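Local coordinates for protein methylaspartate ammonia-lyase (Citrobacter amalonaticus, PDB 1KKO) that catalyses the reversible anti elimination of ammonia from L-threo-3-methylaspartate to give mesaconate, using magnesium, as a homodimer of the enolase superfamily, at residues M1-T9 against I97-D107; K281-T292 against D315-H326. One frame throughout, in Å; residues are numbered along the deposited sequence.

In the fold
Contact 1 closes first along the chain: it joins the start of strand 3-18, in the three-stranded antiparallel sheet, to the end of helix 86-101 and the turn behind it, all within the N-terminal, enolase-like domain. Contact 2 follows in the TIM-barrel domain, where helices 281-298 and 313-321, which flank strand 303-306 in sequence, pack side by side. The two share no helix, strand or sheet; the centres of contact 1 and contact 2 lie about 40 Å apart. Each contact thus lies within one domain, and neither spans the boundary between them. In contact 2 the side chain of Gln-284 comes about 7 Å from that of magnesium-binding Asp-307, whereas contact 1 lies away from the active site.

Contact 1. Residues M1-T9 against I97-D107; sequences MKIKQALFT and IKPLLEGRDVD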
loop_
_atom_site.group_PDB
_atom_site.type_symbol
_atom_site.label_atom_id
_atom_site.label_comp_id
_atom_site.label_asym_id
_atom_site.label_seq_id
_atom_site.Cartn_x
_atom_site.Cartn_y
_atom_site.Cartn_z
HETATM N N MSE A 1 9.565 31.159 -7.991
HETATM C CA MSE A 1 8.826 30.278 -8.940
HETATM C C MSE A 1 7.378 30.160 -8.519
HETATM O O MSE A 1 7.074 30.049 -7.334
HETATM C CB MSE A 1 9.435 28.890 -9.006
HETATM C CG MSE A 1 8.971 28.130 -10.247
HETATM SE SE MSE A 1 9.703 26.362 -10.327
HETATM C CE MSE A 1 11.584 26.815 -10.563
ATOM N N LYS A 2 6.491 30.270 -9.495
ATOM C CA LYS A 2 5.059 30.143 -9.296
ATOM C C LYS A 2 4.434 28.806 -9.692
ATOM O O LYS A 2 4.964 28.055 -10.512
ATOM C CB LYS A 2 4.354 31.208 -10.147
ATOM C CG LYS A 2 4.941 32.621 -10.088
ATOM C CD LYS A 2 4.789 33.228 -8.732
ATOM C CE LYS A 2 5.188 34.705 -8.726
ATOM N NZ LYS A 2 6.585 34.901 -8.269
ATOM N N ILE A 3 3.283 28.544 -9.087
ATOM C CA ILE A 3 2.399 27.485 -9.519
ATOM C C ILE A 3 1.700 27.990 -10.766
ATOM O O ILE A 3 1.135 29.091 -10.768
ATOM C CB ILE A 3 1.340 27.212 -8.442
ATOM C CG1 ILE A 3 1.982 26.629 -7.192
ATOM C CG2 ILE A 3 0.265 26.278 -8.977
ATOM C CD1 ILE A 3 1.078 26.691 -5.973
ATOM N N LYS A 4 1.764 27.209 -11.833
ATOM C CA LYS A 4 1.069 27.520 -13.077
ATOM C C LYS A 4 -0.364 27.019 -13.063
ATOM O O LYS A 4 -1.277 27.718 -13.476
ATOM C CB LYS A 4 1.790 26.867 -14.253
ATOM C CG LYS A 4 2.725 27.774 -15.009
ATOM C CD LYS A 4 3.232 27.120 -16.285
ATOM C CE LYS A 4 3.488 25.643 -16.118
ATOM N NZ LYS A 4 2.317 24.825 -16.537
ATOM N N GLN A 5 -0.557 25.781 -12.607
ATOM C CA GLN A 5 -1.876 25.174 -12.637
ATOM C C GLN A 5 -2.060 24.297 -11.420
ATOM O O GLN A 5 -1.118 23.632 -11.004
ATOM C CB GLN A 5 -2.041 24.315 -13.894
ATOM C CG GLN A 5 -3.453 23.817 -14.085
ATOM C CD GLN A 5 -3.776 23.374 -15.498
ATOM O OE1 GLN A 5 -2.897 23.320 -16.366
ATOM N NE2 GLN A 5 -5.049 23.056 -15.730
ATOM N N ALA A 6 -3.266 24.305 -10.865
ATOM C CA ALA A 6 -3.610 23.439 -9.730
ATOM C C ALA A 6 -4.740 22.504 -10.157
ATOM O O ALA A 6 -5.723 22.951 -10.756
ATOM C CB ALA A 6 -4.041 24.267 -8.549
ATOM N N LEU A 7 -4.592 21.215 -9.847
ATOM C CA LEU A 7 -5.576 20.200 -10.222
ATOM C C LEU A 7 -5.985 19.413 -9.003
ATOM O O LEU A 7 -5.152 19.111 -8.155
ATOM C CB LEU A 7 -4.993 19.210 -11.236
ATOM C CG LEU A 7 -4.525 19.779 -12.566
ATOM C CD1 LEU A 7 -4.217 18.624 -13.495
ATOM C CD2 LEU A 7 -5.558 20.648 -13.182
ATOM N N PHE A 8 -7.269 19.091 -8.934
ATOM C CA PHE A 8 -7.853 18.309 -7.849
ATOM C C PHE A 8 -8.533 17.081 -8.442
ATOM O O PHE A 8 -9.372 17.210 -9.336
ATOM C CB PHE A 8 -8.869 19.147 -7.080
ATOM C CG PHE A 8 -8.268 20.357 -6.408
ATOM C CD1 PHE A 8 -7.491 20.224 -5.263
ATOM C CD2 PHE A 8 -8.474 21.627 -6.926
ATOM C CE1 PHE A 8 -6.938 21.322 -4.636
ATOM C CE2 PHE A 8 -7.902 22.730 -6.306
ATOM C CZ PHE A 8 -7.143 22.569 -5.156
ATOM N N THR A 9 -8.163 15.898 -7.963
ATOM C CA THR A 9 -8.747 14.667 -8.477
ATOM C C THR A 9 -9.190 13.757 -7.346
ATOM O O THR A 9 -8.449 13.484 -6.392
ATOM C CB THR A 9 -7.770 13.938 -9.409
ATOM O OG1 THR A 9 -6.572 13.631 -8.737
ATOM C CG2 THR A 9 -7.270 14.836 -10.471
ATOM N N ILE A 97 -10.366 27.362 -3.980
ATOM C CA ILE A 97 -8.960 27.201 -3.672
ATOM C C ILE A 97 -8.049 27.288 -4.888
ATOM O O ILE A 97 -6.970 27.858 -4.802
ATOM C CB ILE A 97 -8.762 25.885 -2.882
ATOM C CG1 ILE A 97 -9.608 25.898 -1.598
ATOM C CG2 ILE A 97 -7.290 25.666 -2.568
ATOM C CD1 ILE A 97 -9.314 27.071 -0.640
ATOM N N LYS A 98 -8.474 26.728 -6.012
ATOM C CA LYS A 98 -7.672 26.816 -7.227
ATOM C C LYS A 98 -7.169 28.249 -7.522
ATOM O O LYS A 98 -5.991 28.430 -7.794
ATOM C CB LYS A 98 -8.438 26.242 -8.416
ATOM C CG LYS A 98 -7.655 26.259 -9.722
ATOM C CD LYS A 98 -8.418 25.648 -10.904
ATOM C CE LYS A 98 -9.802 25.163 -10.556
ATOM N NZ LYS A 98 -10.102 23.891 -11.264
ATOM N N PRO A 99 -8.030 29.270 -7.474
ATOM C CA PRO A 99 -7.562 30.642 -7.739
ATOM C C PRO A 99 -6.573 31.191 -6.721
ATOM O O PRO A 99 -5.846 32.146 -6.995
ATOM C CB PRO A 99 -8.846 31.465 -7.706
ATOM C CG PRO A 99 -9.918 30.511 -7.962
ATOM C CD PRO A 99 -9.486 29.230 -7.266
ATOM N N LEU A 100 -6.559 30.612 -5.528
ATOM C CA LEU A 100 -5.616 31.027 -4.511
ATOM C C LEU A 100 -4.273 30.341 -4.687
ATOM O O LEU A 100 -3.271 30.757 -4.107
ATOM C CB LEU A 100 -6.175 30.750 -3.116
ATOM C CG LEU A 100 -7.453 31.526 -2.792
ATOM C CD1 LEU A 100 -8.065 31.089 -1.468
ATOM C CD2 LEU A 100 -7.158 33.003 -2.768
ATOM N N LEU A 101 -4.253 29.270 -5.477
ATOM C CA LEU A 101 -3.019 28.530 -5.724
ATOM C C LEU A 101 -2.333 28.947 -7.015
ATOM O O LEU A 101 -1.115 29.099 -7.054
ATOM C CB LEU A 101 -3.310 27.031 -5.792
ATOM C CG LEU A 101 -3.658 26.371 -4.461
ATOM C CD1 LEU A 101 -4.271 25.012 -4.719
ATOM C CD2 LEU A 101 -2.435 26.268 -3.578
ATOM N N GLU A 102 -3.112 29.113 -8.074
ATOM C CA GLU A 102 -2.514 29.439 -9.361
ATOM C C GLU A 102 -1.878 30.829 -9.264
ATOM O O GLU A 102 -2.476 31.772 -8.738
ATOM C CB GLU A 102 -3.539 29.303 -10.483
ATOM C CG GLU A 102 -3.961 27.844 -10.619
ATOM C CD GLU A 102 -4.912 27.550 -11.752
ATOM O OE1 GLU A 102 -5.030 26.348 -12.105
ATOM O OE2 GLU A 102 -5.555 28.484 -12.291
ATOM N N GLY A 103 -0.638 30.924 -9.715
ATOM C CA GLY A 103 0.110 32.171 -9.656
ATOM C C GLY A 103 0.836 32.392 -8.347
ATOM O O GLY A 103 1.602 33.342 -8.203
ATOM N N ARG A 104 0.610 31.519 -7.370
ATOM C CA ARG A 104 1.230 31.669 -6.065
ATOM C C ARG A 104 2.689 31.268 -6.095
ATOM O O ARG A 104 3.061 30.261 -6.707
ATOM C CB ARG A 104 0.476 30.829 -5.034
ATOM C CG ARG A 104 1.102 30.723 -3.656
ATOM C CD ARG A 104 0.160 30.035 -2.668
ATOM N NE ARG A 104 -1.069 30.803 -2.557
ATOM C CZ ARG A 104 -1.308 31.699 -1.608
ATOM N NH1 ARG A 104 -0.428 31.895 -0.639
ATOM N NH2 ARG A 104 -2.443 32.377 -1.632
ATOM N N ASP A 105 3.525 32.058 -5.434
ATOM C CA ASP A 105 4.936 31.761 -5.367
ATOM C C ASP A 105 5.199 30.656 -4.351
ATOM O O ASP A 105 4.619 30.652 -3.266
ATOM C CB ASP A 105 5.750 32.999 -5.003
ATOM C CG ASP A 105 7.198 32.804 -5.302
ATOM O OD1 ASP A 105 7.906 32.305 -4.423
ATOM O OD2 ASP A 105 7.704 33.057 -6.419
ATOM N N VAL A 106 6.086 29.728 -4.697
ATOM C CA VAL A 106 6.400 28.600 -3.829
ATOM C C VAL A 106 7.871 28.539 -3.452
ATOM O O VAL A 106 8.363 27.511 -3.029
ATOM C CB VAL A 106 5.943 27.239 -4.452
ATOM C CG1 VAL A 106 4.448 27.178 -4.529
ATOM C CG2 VAL A 106 6.572 27.039 -5.813
ATOM N N ASP A 107 8.603 29.644 -3.594
ATOM C CA ASP A 107 10.003 29.611 -3.202
ATOM C C ASP A 107 10.159 29.272 -1.728
ATOM O O ASP A 107 11.167 28.720 -1.333
ATOM C CB ASP A 107 10.691 30.935 -3.483
ATOM C CG ASP A 107 11.021 31.112 -4.940
ATOM O OD1 ASP A 107 10.820 30.160 -5.737
ATOM O OD2 ASP A 107 11.504 32.185 -5.375
#
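Lys-2 and Asp-105 form a single backbone bridge, flanked by hydrogen bonds from Val-106 N to Met-1 O (2.8 Å) and from Ile-3 N to Arg-104 O (2.9 Å), while further on strand 3-9 runs at 156° to helix 97-101. Gly-103, inside the type II turn from Leu-101 to Arg-104, gives its N-H to Ile-3 O across the contact; with positive phi, it suits a position where a side chain would press on the preceding carbonyl.

The N-terminal amine forms two salt bridges: Met-1 N lies 2.8 Å from Asp-107 OD1 and 3.1 Å from Asp-105 OD2, meeting both carboxylates from above their planes. Lys-2, bent at chi2 (-66°), folds its chain past Gly-103 O and adds a third, bringing NZ to the anti side of the same Asp-105 OD2 at 2.8 Å. The other oxygen, OD1, takes Asp-107 N in an Asx turn, so both oxygens of the Asp-105 carboxylate are engaged.

On the strand face turned to the helix, the side chains of Ile-3 and Val-106 cross at about a right angle, CG1 to CG1 3.7 Å, and Ala-6 CB rests on Leu-101 CD1. Leu-101 CD1 also reaches Phe-8 CZ (3.8 Å), and Lys-98 N comes to the ring's edge. The extended Glu-102 chain carries OE1 back to the strand, where its anti lone pair accepts Ala-6 N (3.0 Å, 168°).

Strand 47-59 pairs with 3-18, and Leu-101 also packs on Phe-116 and Leu-134. This is sheet-on-helix packing of the enolase-superfamily N-terminal domain.

Contact 2. Residues K281-T292 against D315-H326; sequences KPDQIRMLTAIT and DIVDFTDAGSCH
Phe-319 is the principal bump: its side chain enters a hollow on helix 281-292 made by Lys-281, Gln-284, Ile-285 and Leu-288, a knob-into-hole fit between helices whose axes approach to 10.2 Å. Ile-285 CG1 sits over one face of the Phe-319 ring, 3.5 Å from the centroid and 6° off the normal, a CH-pi contact. Gln-284 CG and Leu-288 CD1 close in at the ring edge.

The other branch of Ile-285, CG2, is anti to the backbone N and presses on Ala-322 CB at 3.4 Å, tighter than usual. Beyond it a Schellman motif at Gly-323 turns the chain, and Ser-324 lies against helix 281-292, its CB 3.3 Å from Thr-289 OG1. That hydroxyl is hydrogen-bonded back to Ile-285 O in its own helix. Thr-292 OG1 lies 2.8 Å from Ser-324 O, and its CG2 packs near His-326 CE1.

At the opposite end the fully extended Lys-281 forms salt bridges with two carboxylates, NZ lying 2.7 Å from Asp-318 OD2, on its anti lone pair, and 2.9 Å from Asp-315 OD1.

Leu-288, Phe-319 and Cys-325 also touch Ala-306 of strand 303-306. Two helices whose directions differ by 33°, packed on the strand between them, represent successive beta-alpha units of a TIM barrel.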
loop_
_atom_site.group_PDB
_atom_site.type_symbol
_atom_site.label_atom_id
_atom_site.label_comp_id
_atom_site.label_asym_id
_atom_site.label_seq_id
_atom_site.Cartn_x
_atom_site.Cartn_y
_atom_site.Cartn_z
ATOM N N LYS A 281 -11.380 16.791 26.446
ATOM C CA LYS A 281 -9.982 17.109 26.575
ATOM C C LYS A 281 -9.512 17.425 28.009
ATOM O O LYS A 281 -8.572 16.804 28.490
ATOM C CB LYS A 281 -9.657 18.222 25.597
ATOM C CG LYS A 281 -8.272 18.690 25.628
ATOM C CD LYS A 281 -8.157 19.877 24.715
ATOM C CE LYS A 281 -6.865 20.581 24.929
ATOM N NZ LYS A 281 -6.781 21.797 24.088
ATOM N N PRO A 282 -10.131 18.367 28.719
ATOM C CA PRO A 282 -9.643 18.654 30.077
ATOM C C PRO A 282 -9.650 17.437 31.008
ATOM O O PRO A 282 -8.678 17.225 31.743
ATOM C CB PRO A 282 -10.585 19.754 30.579
ATOM C CG PRO A 282 -11.199 20.325 29.377
ATOM C CD PRO A 282 -11.257 19.229 28.339
ATOM N N ASP A 283 -10.715 16.641 30.985
ATOM C CA ASP A 283 -10.771 15.458 31.832
ATOM C C ASP A 283 -9.769 14.391 31.375
ATOM O O ASP A 283 -9.247 13.649 32.192
ATOM C CB ASP A 283 -12.178 14.855 31.864
ATOM C CG ASP A 283 -13.179 15.723 32.611
ATOM O OD1 ASP A 283 -12.763 16.618 33.384
ATOM O OD2 ASP A 283 -14.401 15.553 32.481
ATOM N N GLN A 284 -9.523 14.304 30.067
ATOM C CA GLN A 284 -8.574 13.327 29.543
ATOM C C GLN A 284 -7.157 13.651 30.037
ATOM O O GLN A 284 -6.427 12.767 30.473
ATOM C CB GLN A 284 -8.634 13.297 28.016
ATOM C CG GLN A 284 -7.773 12.221 27.381
ATOM C CD GLN A 284 -8.232 10.816 27.690
ATOM O OE1 GLN A 284 -9.347 10.607 28.179
ATOM N NE2 GLN A 284 -7.395 9.833 27.371
ATOM N N ILE A 285 -6.797 14.927 29.982
ATOM C CA ILE A 285 -5.490 15.363 30.457
ATOM C C ILE A 285 -5.336 15.023 31.942
ATOM O O ILE A 285 -4.331 14.435 32.363
ATOM C CB ILE A 285 -5.302 16.872 30.204
ATOM C CG1 ILE A 285 -5.167 17.126 28.698
ATOM C CG2 ILE A 285 -4.085 17.407 30.960
ATOM C CD1 ILE A 285 -5.087 18.570 28.333
ATOM N N ARG A 286 -6.353 15.354 32.732
ATOM C CA ARG A 286 -6.291 15.066 34.164
ATOM C C ARG A 286 -6.182 13.567 34.449
ATOM O O ARG A 286 -5.408 13.131 35.299
ATOM C CB ARG A 286 -7.499 15.658 34.873
ATOM C CG ARG A 286 -7.309 17.109 35.218
ATOM C CD ARG A 286 -8.415 17.657 36.079
ATOM N NE ARG A 286 -9.639 17.790 35.304
ATOM C CZ ARG A 286 -9.982 18.863 34.605
ATOM N NH1 ARG A 286 -11.126 18.869 33.934
ATOM N NH2 ARG A 286 -9.195 19.933 34.565
HETATM N N MSE A 287 -6.938 12.767 33.713
HETATM C CA MSE A 287 -6.913 11.341 33.915
HETATM C C MSE A 287 -5.560 10.716 33.574
HETATM O O MSE A 287 -5.030 9.894 34.317
HETATM C CB MSE A 287 -7.975 10.719 33.038
HETATM C CG MSE A 287 -7.901 9.241 32.991
HETATM SE SE MSE A 287 -8.520 8.409 34.596
HETATM C CE MSE A 287 -9.784 9.679 35.219
ATOM N N LEU A 288 -4.999 11.078 32.427
ATOM C CA LEU A 288 -3.705 10.527 32.061
ATOM C C LEU A 288 -2.637 10.955 33.064
ATOM O O LEU A 288 -1.772 10.162 33.419
ATOM C CB LEU A 288 -3.308 10.958 30.659
ATOM C CG LEU A 288 -4.187 10.448 29.520
ATOM C CD1 LEU A 288 -3.569 10.877 28.194
ATOM C CD2 LEU A 288 -4.349 8.948 29.570
ATOM N N THR A 289 -2.709 12.205 33.518
ATOM C CA THR A 289 -1.745 12.712 34.497
ATOM C C THR A 289 -1.765 11.848 35.746
ATOM O O THR A 289 -0.731 11.459 36.272
ATOM C CB THR A 289 -2.065 14.171 34.849
ATOM O OG1 THR A 289 -1.939 14.996 33.680
ATOM C CG2 THR A 289 -1.059 14.739 35.852
ATOM N N ALA A 290 -2.965 11.535 36.214
ATOM C CA ALA A 290 -3.125 10.684 37.384
ATOM C C ALA A 290 -2.586 9.268 37.174
ATOM O O ALA A 290 -1.968 8.697 38.064
ATOM C CB ALA A 290 -4.572 10.651 37.811
ATOM N N ILE A 291 -2.810 8.680 35.997
ATOM C CA ILE A 291 -2.262 7.356 35.731
ATOM C C ILE A 291 -0.731 7.414 35.724
ATOM O O ILE A 291 -0.072 6.532 36.281
ATOM C CB ILE A 291 -2.795 6.773 34.398
ATOM C CG1 ILE A 291 -4.308 6.558 34.485
ATOM C CG2 ILE A 291 -2.087 5.460 34.064
ATOM C CD1 ILE A 291 -4.961 6.277 33.135
ATOM N N THR A 292 -0.180 8.432 35.069
ATOM C CA THR A 292 1.263 8.606 34.996
ATOM C C THR A 292 1.843 8.724 36.409
ATOM O O THR A 292 2.835 8.068 36.732
ATOM C CB THR A 292 1.571 9.849 34.153
ATOM O OG1 THR A 292 1.121 9.629 32.806
ATOM C CG2 THR A 292 3.079 10.078 34.008
ATOM N N ASP A 315 -3.729 21.217 21.177
ATOM C CA ASP A 315 -4.024 20.094 22.043
ATOM C C ASP A 315 -2.724 19.433 22.499
ATOM O O ASP A 315 -2.558 19.083 23.660
ATOM C CB ASP A 315 -4.854 19.031 21.330
ATOM C CG ASP A 315 -6.248 19.472 20.998
ATOM O OD1 ASP A 315 -6.760 20.462 21.565
ATOM O OD2 ASP A 315 -6.911 18.820 20.160
ATOM N N ILE A 316 -1.821 19.217 21.555
ATOM C CA ILE A 316 -0.561 18.555 21.853
ATOM C C ILE A 316 0.246 19.372 22.871
ATOM O O ILE A 316 0.810 18.827 23.816
ATOM C CB ILE A 316 0.216 18.304 20.554
ATOM C CG1 ILE A 316 -0.525 17.248 19.715
ATOM C CG2 ILE A 316 1.642 17.885 20.859
ATOM C CD1 ILE A 316 -0.252 17.330 18.244
ATOM N N VAL A 317 0.283 20.678 22.674
ATOM C CA VAL A 317 0.927 21.582 23.621
ATOM C C VAL A 317 0.307 21.415 25.007
ATOM O O VAL A 317 1.031 21.317 26.007
ATOM C CB VAL A 317 0.806 23.032 23.131
ATOM C CG1 VAL A 317 1.157 24.026 24.228
ATOM C CG2 VAL A 317 1.695 23.240 21.927
ATOM N N ASP A 318 -1.020 21.347 25.074
ATOM C CA ASP A 318 -1.716 21.229 26.357
ATOM C C ASP A 318 -1.423 19.905 27.068
ATOM O O ASP A 318 -1.195 19.876 28.288
ATOM C CB ASP A 318 -3.220 21.408 26.154
ATOM C CG ASP A 318 -3.604 22.815 25.729
ATOM O OD1 ASP A 318 -2.812 23.767 25.909
ATOM O OD2 ASP A 318 -4.705 23.056 25.206
ATOM N N PHE A 319 -1.436 18.799 26.326
ATOM C CA PHE A 319 -1.104 17.516 26.927
ATOM C C PHE A 319 0.350 17.493 27.412
ATOM O O PHE A 319 0.657 16.905 28.450
ATOM C CB PHE A 319 -1.359 16.357 25.954
ATOM C CG PHE A 319 -2.791 15.875 25.909
ATOM C CD1 PHE A 319 -3.769 16.595 25.246
ATOM C CD2 PHE A 319 -3.134 14.686 26.508
ATOM C CE1 PHE A 319 -5.069 16.135 25.199
ATOM C CE2 PHE A 319 -4.438 14.222 26.458
ATOM C CZ PHE A 319 -5.393 14.942 25.798
ATOM N N THR A 320 1.236 18.102 26.635
ATOM C CA THR A 320 2.648 18.197 26.986
ATOM C C THR A 320 2.878 19.048 28.234
ATOM O O THR A 320 3.557 18.622 29.163
ATOM C CB THR A 320 3.408 18.774 25.797
ATOM O OG1 THR A 320 3.320 17.857 24.695
ATOM C CG2 THR A 320 4.902 18.921 26.104
ATOM N N ASP A 321 2.290 20.237 28.260
ATOM C CA ASP A 321 2.514 21.160 29.372
ATOM C C ASP A 321 2.036 20.579 30.685
ATOM O O ASP A 321 2.554 20.923 31.732
ATOM C CB ASP A 321 1.773 22.462 29.134
ATOM C CG ASP A 321 2.382 23.308 28.045
ATOM O OD1 ASP A 321 3.501 23.003 27.588
ATOM O OD2 ASP A 321 1.793 24.325 27.616
ATOM N N ALA A 322 1.020 19.731 30.630
ATOM C CA ALA A 322 0.466 19.119 31.825
ATOM C C ALA A 322 1.298 17.939 32.341
ATOM O O ALA A 322 1.018 17.412 33.409
ATOM C CB ALA A 322 -0.949 18.653 31.532
ATOM N N GLY A 323 2.304 17.499 31.592
ATOM C CA GLY A 323 3.075 16.336 31.988
ATOM C C GLY A 323 2.163 15.131 32.109
ATOM O O GLY A 323 2.323 14.290 32.984
ATOM N N SER A 324 1.225 15.020 31.177
ATOM C CA SER A 324 0.136 14.073 31.331
ATOM C C SER A 324 0.458 12.620 31.021
ATOM O O SER A 324 -0.252 11.727 31.483
ATOM C CB SER A 324 -1.047 14.533 30.488
ATOM O OG SER A 324 -0.715 14.550 29.112
ATOM N N CYS A 325 1.520 12.374 30.263
ATOM C CA CYS A 325 1.822 11.033 29.791
ATOM C C CYS A 325 3.223 11.039 29.219
ATOM O O CYS A 325 3.858 12.085 29.163
ATOM C CB CYS A 325 0.815 10.623 28.715
ATOM S SG CYS A 325 0.696 11.801 27.380
ATOM N N HIS A 326 3.706 9.882 28.806
ATOM C CA HIS A 326 5.072 9.772 28.323
ATOM C C HIS A 326 5.237 10.088 26.857
ATOM O O HIS A 326 6.304 10.505 26.435
ATOM C CB HIS A 326 5.578 8.362 28.575
ATOM C CG HIS A 326 5.415 7.933 29.992
ATOM N ND1 HIS A 326 4.273 7.311 30.444
ATOM C CD2 HIS A 326 6.227 8.066 31.067
ATOM C CE1 HIS A 326 4.390 7.075 31.738
ATOM N NE2 HIS A 326 5.568 7.517 32.139
HETATM O O HOH W 1 5.481 6.929 34.839
#